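Local atomic coordinates of glycine oxidase (Bacillus cereus ATCC 14579, PDB entry 7CYX), a protein that probably oxidises glycine with molecular oxygen to glyoxylate, hydrogen peroxide and ammonium, using a bound FAD cofactor, in the pathway to thiamine diphosphate. Residues 214-219 with 315-320; 180-185 with 202-207. All coordinates share one frame; numbering follows the deposited sequence.

Interaction 1: residues 214-219 with 315-320; sequences KLLSYF and APYMGE
Leu216, at the end of the short helix 213-216, and Phe219, just beyond it, reach to Tyr317 and the backbone of Gly319 and Glu320, at an outer strand of the Rossmann-type FAD-binding sheet. Leu216 comes first: with CG beside the backbone N (chi1 -75°), its branch carries CD1 to the ring of Tyr317, 4.0 Å from CE1 and 4.1 Å from CD1, touching it obliquely. The tyrosine is held from elsewhere as well, its ring stacked with Trp223 and its hydroxyl hydrogen-bonded to Gly224 O, which satisfies the polar end of a buried residue. Beyond Leu216 the chain keeps helical angles, with a weak bond from Phe219 N to Leu216 O (3.0 Å), and this turn puts both apolar side chains on the same side, toward 315-320. Phe219 meets main chain rather than side chain, just where 315-320 turns a corner at Gly319. Its ring also lies against Leu327 and Ala329 of the adjacent strand 327-331 and nearly parallel to Trp223. No hydrogen bond joins the segments. At the ring's edge, close to its plane, Phe219 CE2 lies 3.8 Å from Glu320 C.

Interaction 2: residues 180-185 with 202-207; sequences FDIRIE and EKVVIA
Ile182 meets Val204 and Ile206 in a buried, wholly aliphatic contact between two sheets. It lies on strand 179-184, at the margin of a three-stranded antiparallel sheet, and its partners lie on strand 203-206, within the parallel part of the Rossmann-type FAD-binding sheet. The backbones stay well apart, with 8.0 Å between the CA atoms of Ile182 and Val204, so the strands face each other as layers and share no backbone hydrogen bonds.

The packed part is carried by the two branches of Ile182. Its CG2 methyl meets CG2 of Val204 at 4.2 Å, while the longer branch, with CG1 beside the backbone N (chi1 -59°), sends CD1 to within 4.2 Å of Ile206 CD1. The Ile206 side chain does not set out straight at the other strand, but its extended end (chi2 172°) brings the terminal methyl across. Leu327 touches both Ile182 and Val204, and Leu215 of helix 213-216 touches both isoleucines, extending the apolar layer.

Away from this centre the contact gives way to polar, more exposed ends. Arg183 leaves the interface; its NH2 is hydrogen-bonded to Thr190 O in the neighbouring strand, whereas its NE and Glu185 OE2 form only a long salt bridge of 4.0 Å, the oxygen well out of the guanidinium plane. Phe180 and Asp181 both face Ile193, a classic beta bulge, and Glu202 stands exposed where the second segment turns a corner, with a long, weak ion pair to Lys4. At the inner end, Ala207 touches FAD.

With methyl groups alone bridging the segments, their cohesion should come from hydrophobic burial and shape; no polar or charged group takes part in holding the two together.

Interaction 2 closes before interaction 1 opens along the chain, and helix 213-216 is the next regular element after strand 203-206. Their centres are 12 Å apart, and both reach the same FAD-binding sheet, 203-206 within it and 317-318 at its outer side, with strand 327-331 between them. Segment 214-219 is the common piece: Leu215 CD2 lies 3.5 Å from Ile182 CD1, and Leu215 O is 3.3 Å from Ile206 CD1. The helix and the chain after it thus join the three-stranded sheet to the outer strand of the FAD-binding sheet, making one continuous packed region, in which the side chains of Ile206 and Tyr317 lie about 8 and 10 Å from the bound FAD.

Interaction 1: residues 214-219 with 315-320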
ATOM      1  N   LYS A 214      -7.769 -27.652 -18.119  1.00 55.81           N
ATOM      2  CA  LYS A 214      -7.488 -27.998 -19.541  1.00 63.20           C
ATOM      3  C   LYS A 214      -5.988 -28.238 -19.769  1.00 56.28           C
ATOM      4  O   LYS A 214      -5.635 -29.206 -20.377  1.00 60.34           O
ATOM      5  CB  LYS A 214      -7.970 -26.920 -20.519  1.00 73.72           C
ATOM      6  CG  LYS A 214      -9.118 -27.338 -21.434  1.00 84.83           C
ATOM      7  CD  LYS A 214     -10.179 -26.263 -21.669  1.00 89.72           C
ATOM      8  CE  LYS A 214     -11.589 -26.829 -21.740  1.00 89.60           C
ATOM      9  NZ  LYS A 214     -12.622 -25.765 -21.736  1.00 82.56           N
ATOM     10  N   LEU A 215      -5.144 -27.327 -19.289  1.00 54.04           N
ATOM     11  CA  LEU A 215      -3.675 -27.415 -19.492  1.00 53.09           C
ATOM     12  C   LEU A 215      -3.077 -28.562 -18.685  1.00 52.05           C
ATOM     13  O   LEU A 215      -2.053 -29.079 -19.082  1.00 55.09           O
ATOM     14  CB  LEU A 215      -3.032 -26.090 -19.096  1.00 50.55           C
ATOM     15  CG  LEU A 215      -3.340 -24.930 -20.026  1.00 55.14           C
ATOM     16  CD1 LEU A 215      -2.775 -23.644 -19.473  1.00 55.30           C
ATOM     17  CD2 LEU A 215      -2.800 -25.197 -21.413  1.00 50.33           C
ATOM     18  N   LEU A 216      -3.766 -29.018 -17.647  1.00 49.71           N
ATOM     19  CA  LEU A 216      -3.261 -30.126 -16.805  1.00 51.43           C
ATOM     20  C   LEU A 216      -3.523 -31.481 -17.476  1.00 57.95           C
ATOM     21  O   LEU A 216      -2.956 -32.466 -17.009  1.00 52.40           O
ATOM     22  CB  LEU A 216      -3.944 -30.052 -15.441  1.00 50.29           C
ATOM     23  CG  LEU A 216      -3.453 -28.952 -14.514  1.00 46.46           C
ATOM     24  CD1 LEU A 216      -4.229 -28.977 -13.219  1.00 50.57           C
ATOM     25  CD2 LEU A 216      -1.980 -29.118 -14.232  1.00 49.27           C
ATOM     26  N   SER A 217      -4.318 -31.506 -18.553  1.00 49.42           N
ATOM     27  CA  SER A 217      -4.654 -32.687 -19.385  1.00 56.38           C
ATOM     28  C   SER A 217      -3.386 -33.305 -19.967  1.00 57.50           C
ATOM     29  O   SER A 217      -3.326 -34.522 -20.045  1.00 56.20           O
ATOM     30  CB  SER A 217      -5.596 -32.306 -20.467  1.00 54.11           C
ATOM     31  OG  SER A 217      -6.907 -32.313 -19.962  1.00 57.13           O
ATOM     32  N   TYR A 218      -2.383 -32.493 -20.310  1.00 56.77           N
ATOM     33  CA  TYR A 218      -1.080 -33.006 -20.797  1.00 59.37           C
ATOM     34  C   TYR A 218      -0.514 -33.988 -19.765  1.00 59.93           C
ATOM     35  O   TYR A 218       0.012 -35.000 -20.179  1.00 64.94           O
ATOM     36  CB  TYR A 218      -0.144 -31.864 -21.189  1.00 56.14           C
ATOM     37  CG  TYR A 218      -0.582 -31.127 -22.426  1.00 59.85           C
ATOM     38  CD1 TYR A 218      -0.371 -31.644 -23.689  1.00 57.19           C
ATOM     39  CD2 TYR A 218      -1.236 -29.916 -22.332  1.00 61.90           C
ATOM     40  CE1 TYR A 218      -0.789 -30.975 -24.825  1.00 51.93           C
ATOM     41  CE2 TYR A 218      -1.657 -29.232 -23.456  1.00 53.76           C
ATOM     42  CZ  TYR A 218      -1.437 -29.764 -24.704  1.00 57.73           C
ATOM     43  OH  TYR A 218      -1.866 -29.083 -25.796  1.00 63.20           O
ATOM     44  N   PHE A 219      -0.585 -33.675 -18.474  1.00 57.85           N
ATOM     45  CA  PHE A 219      -0.166 -34.635 -17.430  1.00 61.09           C
ATOM     46  C   PHE A 219      -1.141 -35.814 -17.412  1.00 60.06           C
ATOM     47  O   PHE A 219      -0.687 -36.927 -17.627  1.00 58.31           O
ATOM     48  CB  PHE A 219      -0.140 -33.950 -16.071  1.00 56.01           C
ATOM     49  CG  PHE A 219       1.016 -33.009 -15.896  1.00 54.81           C
ATOM     50  CD1 PHE A 219       0.948 -31.718 -16.372  1.00 50.64           C
ATOM     51  CD2 PHE A 219       2.176 -33.425 -15.279  1.00 54.42           C
ATOM     52  CE1 PHE A 219       2.011 -30.854 -16.211  1.00 50.95           C
ATOM     53  CE2 PHE A 219       3.232 -32.556 -15.108  1.00 51.69           C
ATOM     54  CZ  PHE A 219       3.152 -31.277 -15.587  1.00 55.01           C
ATOM     55  N   ALA A 315      -4.422 -31.627  -3.138  1.00 52.15           N
ATOM     56  CA  ALA A 315      -3.068 -31.137  -2.861  1.00 51.78           C
ATOM     57  C   ALA A 315      -2.607 -30.463  -4.139  1.00 46.30           C
ATOM     58  O   ALA A 315      -2.924 -30.957  -5.193  1.00 50.37           O
ATOM     59  CB  ALA A 315      -2.185 -32.293  -2.510  1.00 53.94           C
ATOM     60  N   PRO A 316      -1.847 -29.364  -4.085  1.00 51.61           N
ATOM     61  CA  PRO A 316      -1.428 -28.704  -5.297  1.00 52.08           C
ATOM     62  C   PRO A 316      -0.470 -29.563  -6.126  1.00 52.98           C
ATOM     63  O   PRO A 316       0.263 -30.331  -5.580  1.00 47.28           O
ATOM     64  CB  PRO A 316      -0.669 -27.488  -4.761  1.00 61.58           C
ATOM     65  CG  PRO A 316      -0.197 -27.919  -3.408  1.00 56.24           C
ATOM     66  CD  PRO A 316      -1.332 -28.751  -2.876  1.00 53.44           C
ATOM     67  N   TYR A 317      -0.539 -29.402  -7.438  1.00 46.05           N
ATOM     68  CA  TYR A 317       0.392 -30.109  -8.332  1.00 46.04           C
ATOM     69  C   TYR A 317       1.592 -29.195  -8.517  1.00 47.12           C
ATOM     70  O   TYR A 317       1.426 -28.106  -9.013  1.00 49.71           O
ATOM     71  CB  TYR A 317      -0.256 -30.374  -9.683  1.00 47.05           C
ATOM     72  CG  TYR A 317      -1.660 -30.902  -9.626  1.00 48.54           C
ATOM     73  CD1 TYR A 317      -2.727 -30.039  -9.610  1.00 42.66           C
ATOM     74  CD2 TYR A 317      -1.920 -32.258  -9.614  1.00 50.73           C
ATOM     75  CE1 TYR A 317      -4.020 -30.507  -9.578  1.00 54.90           C
ATOM     76  CE2 TYR A 317      -3.211 -32.745  -9.572  1.00 52.83           C
ATOM     77  CZ  TYR A 317      -4.267 -31.862  -9.564  1.00 53.62           C
ATOM     78  OH  TYR A 317      -5.554 -32.287  -9.541  1.00 57.49           O
ATOM     79  N   MET A 318       2.747 -29.629  -8.038  1.00 54.38           N
ATOM     80  CA  MET A 318       4.007 -28.859  -8.145  1.00 50.81           C
ATOM     81  C   MET A 318       5.063 -29.796  -8.724  1.00 52.44           C
ATOM     82  O   MET A 318       5.596 -30.603  -7.973  1.00 53.27           O
ATOM     83  CB  MET A 318       4.447 -28.395  -6.762  1.00 50.90           C
ATOM     84  CG  MET A 318       3.330 -27.819  -5.951  1.00 53.80           C
ATOM     85  SD  MET A 318       3.881 -26.395  -5.040  1.00 65.55           S
ATOM     86  CE  MET A 318       4.142 -27.135  -3.437  1.00 68.94           C
ATOM     87  N   GLY A 319       5.351 -29.672 -10.013  1.00 48.50           N
ATOM     88  CA  GLY A 319       6.269 -30.618 -10.624  1.00 49.82           C
ATOM     89  C   GLY A 319       6.408 -30.519 -12.129  1.00 50.59           C
ATOM     90  O   GLY A 319       5.761 -29.720 -12.801  1.00 56.35           O
ATOM     91  N   GLU A 320       7.324 -31.361 -12.629  1.00 55.77           N
ATOM     92  CA  GLU A 320       7.704 -31.497 -14.027  1.00 55.35           C
ATOM     93  C   GLU A 320       7.016 -32.744 -14.604  1.00 59.98           C
ATOM     94  O   GLU A 320       6.895 -33.760 -13.921  1.00 61.33           O
ATOM     95  CB  GLU A 320       9.229 -31.592 -14.109  1.00 57.23           C
ATOM     96  CG  GLU A 320       9.775 -31.802 -15.508  1.00 60.82           C
ATOM     97  CD  GLU A 320      11.254 -31.485 -15.689  1.00 66.71           C
ATOM     98  OE1 GLU A 320      11.969 -31.288 -14.666  1.00 65.25           O
ATOM     99  OE2 GLU A 320      11.679 -31.396 -16.862  1.00 65.94           O
TER

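Interaction 2: residues 180-185 with 202-207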
ATOM      1  N   PHE A 180      -4.432 -20.378 -24.831  1.00 54.67           N
ATOM      2  CA  PHE A 180      -5.403 -21.386 -25.273  1.00 57.30           C
ATOM      3  C   PHE A 180      -4.814 -22.806 -25.190  1.00 63.15           C
ATOM      4  O   PHE A 180      -5.554 -23.779 -24.952  1.00 59.50           O
ATOM      5  CB  PHE A 180      -5.839 -21.121 -26.714  1.00 59.97           C
ATOM      6  CG  PHE A 180      -6.500 -19.785 -26.971  1.00 62.68           C
ATOM      7  CD1 PHE A 180      -7.516 -19.313 -26.150  1.00 61.76           C
ATOM      8  CD2 PHE A 180      -6.132 -19.018 -28.068  1.00 60.40           C
ATOM      9  CE1 PHE A 180      -8.139 -18.101 -26.418  1.00 58.53           C
ATOM     10  CE2 PHE A 180      -6.752 -17.804 -28.325  1.00 60.51           C
ATOM     11  CZ  PHE A 180      -7.749 -17.345 -27.497  1.00 57.63           C
ATOM     12  N   ASP A 181      -3.497 -22.922 -25.426  1.00 63.78           N
ATOM     13  CA  ASP A 181      -2.799 -24.208 -25.503  1.00 58.69           C
ATOM     14  C   ASP A 181      -1.273 -24.003 -25.398  1.00 57.55           C
ATOM     15  O   ASP A 181      -0.759 -22.883 -25.546  1.00 53.28           O
ATOM     16  CB  ASP A 181      -3.196 -24.941 -26.793  1.00 55.87           C
ATOM     17  CG  ASP A 181      -2.867 -26.426 -26.816  1.00 53.76           C
ATOM     18  OD1 ASP A 181      -2.461 -26.970 -25.777  1.00 59.92           O
ATOM     19  OD2 ASP A 181      -3.028 -27.030 -27.871  1.00 53.17           O
ATOM     20  N   ILE A 182      -0.559 -25.105 -25.118  1.00 55.17           N
ATOM     21  CA  ILE A 182       0.906 -25.176 -25.135  1.00 56.74           C
ATOM     22  C   ILE A 182       1.350 -25.806 -26.467  1.00 57.38           C
ATOM     23  O   ILE A 182       0.705 -26.726 -26.959  1.00 60.56           O
ATOM     24  CB  ILE A 182       1.393 -25.976 -23.911  1.00 57.22           C
ATOM     25  CG1 ILE A 182       0.925 -25.337 -22.601  1.00 57.40           C
ATOM     26  CG2 ILE A 182       2.905 -26.157 -23.934  1.00 57.14           C
ATOM     27  CD1 ILE A 182       0.489 -26.337 -21.559  1.00 56.94           C
ATOM     28  N   ARG A 183       2.422 -25.275 -27.068  1.00 58.17           N
ATOM     29  CA  ARG A 183       2.942 -25.769 -28.355  1.00 59.17           C
ATOM     30  C   ARG A 183       4.112 -26.717 -28.084  1.00 63.34           C
ATOM     31  O   ARG A 183       5.193 -26.285 -27.725  1.00 60.54           O
ATOM     32  CB  ARG A 183       3.373 -24.628 -29.278  1.00 60.04           C
ATOM     33  CG  ARG A 183       3.917 -25.090 -30.626  1.00 58.98           C
ATOM     34  CD  ARG A 183       4.448 -23.934 -31.460  1.00 58.60           C
ATOM     35  NE  ARG A 183       5.599 -23.274 -30.850  1.00 59.52           N
ATOM     36  CZ  ARG A 183       6.262 -22.248 -31.377  1.00 60.29           C
ATOM     37  NH1 ARG A 183       5.797 -21.635 -32.456  1.00 52.24           N
ATOM     38  NH2 ARG A 183       7.396 -21.844 -30.821  1.00 54.28           N
ATOM     39  N   ILE A 184       3.829 -28.014 -28.227  1.00 70.47           N
ATOM     40  CA  ILE A 184       4.773 -29.100 -28.104  1.00 74.64           C
ATOM     41  C   ILE A 184       4.992 -29.690 -29.498  1.00 78.77           C
ATOM     42  O   ILE A 184       4.049 -30.191 -30.118  1.00 77.06           O
ATOM     43  CB  ILE A 184       4.258 -30.161 -27.117  1.00 68.79           C
ATOM     44  CG1 ILE A 184       4.056 -29.557 -25.724  1.00 72.50           C
ATOM     45  CG2 ILE A 184       5.178 -31.373 -27.090  1.00 65.56           C
ATOM     46  CD1 ILE A 184       3.181 -30.389 -24.809  1.00 72.11           C
ATOM     47  N   GLU A 185       6.243 -29.632 -29.966  1.00 84.55           N
ATOM     48  CA  GLU A 185       6.560 -29.966 -31.340  1.00 89.88           C
ATOM     49  C   GLU A 185       7.109 -31.397 -31.370  1.00 94.30           C
ATOM     50  O   GLU A 185       6.492 -32.272 -31.995  1.00 94.95           O
ATOM     51  CB  GLU A 185       7.436 -28.871 -31.961  1.00 87.44           C
ATOM     52  CG  GLU A 185       6.594 -27.799 -32.661  1.00 91.76           C
ATOM     53  CD  GLU A 185       7.227 -26.454 -33.014  1.00 91.68           C
ATOM     54  OE1 GLU A 185       8.303 -26.127 -32.479  1.00 84.66           O
ATOM     55  OE2 GLU A 185       6.619 -25.714 -33.826  1.00 93.94           O
ATOM     56  N   GLU A 202      10.965 -22.205 -23.899  1.00 56.85           N
ATOM     57  CA  GLU A 202      11.584 -23.540 -23.794  1.00 67.03           C
ATOM     58  C   GLU A 202      10.998 -24.315 -22.605  1.00 65.59           C
ATOM     59  O   GLU A 202      11.162 -25.532 -22.508  1.00 69.53           O
ATOM     60  CB  GLU A 202      13.109 -23.425 -23.634  1.00 77.21           C
ATOM     61  CG  GLU A 202      13.868 -23.241 -24.950  1.00 85.58           C
ATOM     62  CD  GLU A 202      15.379 -23.411 -24.862  1.00 85.15           C
ATOM     63  OE1 GLU A 202      15.824 -24.552 -24.602  1.00 80.63           O
ATOM     64  OE2 GLU A 202      16.113 -22.398 -25.034  1.00 71.19           O
ATOM     65  N   LYS A 203      10.394 -23.590 -21.663  1.00 59.95           N
ATOM     66  CA  LYS A 203       9.738 -24.183 -20.521  1.00 59.49           C
ATOM     67  C   LYS A 203       8.432 -23.425 -20.290  1.00 58.74           C
ATOM     68  O   LYS A 203       8.327 -22.241 -20.619  1.00 61.65           O
ATOM     69  CB  LYS A 203      10.613 -24.139 -19.264  1.00 60.32           C
ATOM     70  CG  LYS A 203      11.941 -24.882 -19.341  1.00 59.14           C
ATOM     71  CD  LYS A 203      12.660 -24.911 -18.002  1.00 66.02           C
ATOM     72  CE  LYS A 203      14.138 -25.233 -18.081  1.00 67.77           C
ATOM     73  NZ  LYS A 203      14.427 -26.295 -19.073  1.00 71.48           N
ATOM     74  N   VAL A 204       7.450 -24.134 -19.736  1.00 56.20           N
ATOM     75  CA  VAL A 204       6.172 -23.580 -19.390  1.00 54.25           C
ATOM     76  C   VAL A 204       5.885 -23.953 -17.943  1.00 53.67           C
ATOM     77  O   VAL A 204       6.236 -25.055 -17.539  1.00 61.50           O
ATOM     78  CB  VAL A 204       5.066 -24.109 -20.312  1.00 54.36           C
ATOM     79  CG1 VAL A 204       3.705 -24.063 -19.644  1.00 59.78           C
ATOM     80  CG2 VAL A 204       5.031 -23.335 -21.614  1.00 61.10           C
ATOM     81  N   VAL A 205       5.239 -23.039 -17.209  1.00 48.60           N
ATOM     82  CA  VAL A 205       4.631 -23.342 -15.931  1.00 49.97           C
ATOM     83  C   VAL A 205       3.142 -22.965 -15.949  1.00 50.64           C
ATOM     84  O   VAL A 205       2.768 -21.813 -16.218  1.00 47.35           O
ATOM     85  CB  VAL A 205       5.348 -22.633 -14.776  1.00 47.16           C
ATOM     86  CG1 VAL A 205       4.811 -23.130 -13.448  1.00 48.00           C
ATOM     87  CG2 VAL A 205       6.859 -22.804 -14.859  1.00 50.23           C
ATOM     88  N   ILE A 206       2.312 -23.955 -15.609  1.00 51.96           N
ATOM     89  CA  ILE A 206       0.876 -23.819 -15.478  1.00 49.93           C
ATOM     90  C   ILE A 206       0.569 -23.340 -14.061  1.00 50.36           C
ATOM     91  O   ILE A 206       0.625 -24.138 -13.131  1.00 54.46           O
ATOM     92  CB  ILE A 206       0.171 -25.158 -15.778  1.00 51.32           C
ATOM     93  CG1 ILE A 206       0.465 -25.668 -17.187  1.00 49.51           C
ATOM     94  CG2 ILE A 206      -1.329 -25.048 -15.555  1.00 51.95           C
ATOM     95  CD1 ILE A 206      -0.053 -27.069 -17.441  1.00 48.38           C
ATOM     96  N   ALA A 207       0.218 -22.052 -13.933  1.00 47.50           N
ATOM     97  CA  ALA A 207      -0.161 -21.422 -12.688  1.00 45.35           C
ATOM     98  C   ALA A 207      -1.522 -20.726 -12.832  1.00 47.63           C
ATOM     99  O   ALA A 207      -1.652 -19.540 -12.507  1.00 48.70           O
ATOM    100  CB  ALA A 207       0.910 -20.427 -12.313  1.00 49.45           C
TER